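Local structure of probable exosome complex exonuclease 2 (Methanothermobacter thermautotrophicus, 2WNR) at residues 191-196 and 224-229. The protein is a probable non-catalytic subunit of the archaeal RNA-degrading exosome, thought to help structure the active site of its partner subunit Rrp41. Sequence-based numbering, arbitrary orientation.
Sequences RKALMC and GVTEEG
The guanidinium of Arg-191 and the carboxylate of Glu-228 stand almost perpendicular, their planes 88° apart, and the two side chains cross at about a right angle. OE2 of Glu-228 sits off the guanidinium plane, 4.2 Å from NE of Arg-191, where no hydrogen bond forms; any attraction is probably a general electrostatic one. The touching is done by the aliphatic part, with CD of Arg-191 3.4 Å from OE2 of Glu-228. Beside this pair, the Glu-227 carboxylate meets Arg-191 and Lys-192. Its OE1 is turned to CB of Arg-191, while OE2 of Glu-227 comes 3.8 Å from NZ of Lys-192, a long salt bridge. The bend of the lysine chain at chi3 (-87°) brings its tip round to this oxygen, although the ammonium has a stronger partner in Asp-266 of helix 244-268.

Next to these side chains the strands pair through their backbones. Leu-194 and Val-225 form the antiparallel hydrogen-bonded pair, with hydrogen bonds from Leu-194 N to Val-225 O at 3.1 Å and from Val-225 N to Leu-194 O at 2.9 Å. The non-hydrogen-bonded pairs Ala-193/Thr-226 and Met-195/Gly-224 flank it. On the Ala-193 face, CB of Ala-193 packs against CG2 of Thr-226, and the methyl CE of Met-195 rests 3.8 Å from CA of Gly-224. Leu-194 and Val-225 point to the other face, where helix 244-268 covers both.

The principle illustrated is that antiparallel pairing fades beyond the strand ends, here into one weak hydrogen bond from Glu-227 N to Lys-192 O with loose charged contacts beside it: 193-201 and 219-226 are the central strands of a four-stranded sheet in the second RNase PH family domain, the latter leading into a type I beta turn from Thr-226 to Gly-229.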
ATOM      1  N   ARG A 191      30.952  13.063 -18.428  1.00 24.98           N
ATOM      2  CA  ARG A 191      31.704  11.863 -18.801  1.00 25.00           C
ATOM      3  C   ARG A 191      30.814  10.621 -18.872  1.00 24.78           C
ATOM      4  O   ARG A 191      29.665  10.641 -18.436  1.00 24.41           O
ATOM      5  CB  ARG A 191      32.884  11.621 -17.848  1.00 26.29           C
ATOM      6  CG  ARG A 191      32.612  11.832 -16.353  1.00 26.47           C
ATOM      7  CD  ARG A 191      33.925  11.774 -15.590  1.00 28.48           C
ATOM      8  NE  ARG A 191      33.872  12.417 -14.278  1.00 35.10           N
ATOM      9  CZ  ARG A 191      34.044  13.722 -14.054  1.00 36.00           C
ATOM     10  NH1 ARG A 191      33.986  14.191 -12.813  1.00 34.71           N
ATOM     11  NH2 ARG A 191      34.264  14.563 -15.059  1.00 33.07           N
ATOM     12  N   LYS A 192      31.351   9.547 -19.440  1.00 24.13           N
ATOM     13  CA  LYS A 192      30.610   8.298 -19.575  1.00 22.76           C
ATOM     14  C   LYS A 192      31.207   7.226 -18.688  1.00 21.70           C
ATOM     15  O   LYS A 192      32.391   7.271 -18.350  1.00 22.08           O
ATOM     16  CB  LYS A 192      30.601   7.817 -21.028  1.00 23.24           C
ATOM     17  CG  LYS A 192      29.516   8.443 -21.894  1.00 22.21           C
ATOM     18  CD  LYS A 192      29.868   8.372 -23.373  1.00 18.02           C
ATOM     19  CE  LYS A 192      30.707   9.562 -23.788  1.00 25.05           C
ATOM     20  NZ  LYS A 192      31.213   9.420 -25.180  1.00 29.32           N
ATOM     21  N   ALA A 193      30.365   6.277 -18.302  1.00 20.75           N
ATOM     22  CA  ALA A 193      30.786   5.098 -17.570  1.00 20.28           C
ATOM     23  C   ALA A 193      29.900   3.941 -18.014  1.00 21.59           C
ATOM     24  O   ALA A 193      28.724   4.141 -18.336  1.00 22.65           O
ATOM     25  CB  ALA A 193      30.656   5.328 -16.089  1.00 17.07           C
ATOM     26  N   LEU A 194      30.462   2.740 -18.060  1.00 21.92           N
ATOM     27  CA  LEU A 194      29.669   1.554 -18.368  1.00 22.97           C
ATOM     28  C   LEU A 194      30.045   0.399 -17.446  1.00 23.95           C
ATOM     29  O   LEU A 194      30.987   0.515 -16.654  1.00 24.90           O
ATOM     30  CB  LEU A 194      29.803   1.154 -19.844  1.00 22.40           C
ATOM     31  CG  LEU A 194      29.151   2.058 -20.901  1.00 22.18           C
ATOM     32  CD1 LEU A 194      29.440   1.539 -22.294  1.00 23.24           C
ATOM     33  CD2 LEU A 194      27.644   2.227 -20.700  1.00 21.67           C
ATOM     34  N   MET A 195      29.324  -0.716 -17.572  1.00 23.41           N
ATOM     35  CA  MET A 195      29.439  -1.803 -16.620  1.00 23.33           C
ATOM     36  C   MET A 195      29.641  -3.176 -17.250  1.00 24.08           C
ATOM     37  O   MET A 195      29.013  -3.531 -18.257  1.00 23.74           O
ATOM     38  CB  MET A 195      28.205  -1.811 -15.728  1.00 23.15           C
ATOM     39  CG  MET A 195      28.199  -2.856 -14.641  1.00 23.61           C
ATOM     40  SD  MET A 195      26.917  -2.496 -13.425  1.00 23.59           S
ATOM     41  CE  MET A 195      27.662  -1.099 -12.567  1.00 23.22           C
ATOM     42  N   CYS A 196      30.524  -3.945 -16.621  1.00 24.40           N
ATOM     43  CA  CYS A 196      30.767  -5.333 -16.970  1.00 23.87           C
ATOM     44  C   CYS A 196      30.367  -6.233 -15.809  1.00 23.80           C
ATOM     45  O   CYS A 196      30.781  -5.997 -14.672  1.00 24.76           O
ATOM     46  CB  CYS A 196      32.243  -5.531 -17.272  1.00 23.23           C
ATOM     47  SG  CYS A 196      32.798  -4.742 -18.775  1.00 26.49           S
ATOM     48  N   GLY A 224      31.421  -1.145 -12.540  1.00 22.15           N
ATOM     49  CA  GLY A 224      31.247   0.068 -13.329  1.00 22.66           C
ATOM     50  C   GLY A 224      32.556   0.836 -13.415  1.00 22.77           C
ATOM     51  O   GLY A 224      33.110   1.253 -12.389  1.00 22.73           O
ATOM     52  N   VAL A 225      33.046   1.014 -14.644  1.00 22.89           N
ATOM     53  CA  VAL A 225      34.290   1.751 -14.910  1.00 23.95           C
ATOM     54  C   VAL A 225      34.005   3.041 -15.688  1.00 24.02           C
ATOM     55  O   VAL A 225      33.089   3.083 -16.505  1.00 25.23           O
ATOM     56  CB  VAL A 225      35.310   0.890 -15.693  1.00 23.09           C
ATOM     57  CG1 VAL A 225      36.658   1.572 -15.736  1.00 21.77           C
ATOM     58  CG2 VAL A 225      35.443  -0.490 -15.047  1.00 23.71           C
ATOM     59  N   THR A 226      34.787   4.086 -15.428  1.00 23.73           N
ATOM     60  CA  THR A 226      34.586   5.370 -16.087  1.00 24.12           C
ATOM     61  C   THR A 226      35.497   5.503 -17.314  1.00 26.17           C
ATOM     62  O   THR A 226      36.331   4.625 -17.586  1.00 27.27           O
ATOM     63  CB  THR A 226      34.809   6.564 -15.121  1.00 24.10           C
ATOM     64  OG1 THR A 226      36.189   6.630 -14.732  1.00 24.76           O
ATOM     65  CG2 THR A 226      33.933   6.432 -13.886  1.00 22.99           C
ATOM     66  N   GLU A 227      35.335   6.601 -18.048  1.00 26.19           N
ATOM     67  CA  GLU A 227      36.160   6.894 -19.219  1.00 25.66           C
ATOM     68  C   GLU A 227      37.657   6.834 -18.929  1.00 25.59           C
ATOM     69  O   GLU A 227      38.430   6.312 -19.735  1.00 25.90           O
ATOM     70  CB  GLU A 227      35.830   8.279 -19.764  1.00 25.91           C
ATOM     71  CG  GLU A 227      34.550   8.358 -20.570  1.00 27.55           C
ATOM     72  CD  GLU A 227      34.382   9.705 -21.248  1.00 29.29           C
ATOM     73  OE1 GLU A 227      35.041  10.684 -20.809  1.00 28.58           O
ATOM     74  OE2 GLU A 227      33.597   9.782 -22.223  1.00 29.46           O
ATOM     75  N   GLU A 228      38.058   7.379 -17.783  1.00 24.89           N
ATOM     76  CA  GLU A 228      39.475   7.461 -17.417  1.00 24.52           C
ATOM     77  C   GLU A 228      39.965   6.255 -16.610  1.00 23.94           C
ATOM     78  O   GLU A 228      40.983   6.331 -15.916  1.00 23.13           O
ATOM     79  CB  GLU A 228      39.795   8.786 -16.702  1.00 24.40           C
ATOM     80  CG  GLU A 228      38.803   9.218 -15.625  1.00 26.28           C
ATOM     81  CD  GLU A 228      37.601   9.961 -16.196  1.00 30.24           C
ATOM     82  OE1 GLU A 228      37.822  10.986 -16.893  1.00 27.76           O
ATOM     83  OE2 GLU A 228      36.445   9.521 -15.940  1.00 26.44           O
ATOM     84  N   GLY A 229      39.228   5.148 -16.712  1.00 24.13           N
ATOM     85  CA  GLY A 229      39.645   3.865 -16.154  1.00 23.24           C
ATOM     86  C   GLY A 229      39.562   3.720 -14.647  1.00 22.97           C
ATOM     87  O   GLY A 229      40.281   2.911 -14.072  1.00 23.92           O
TER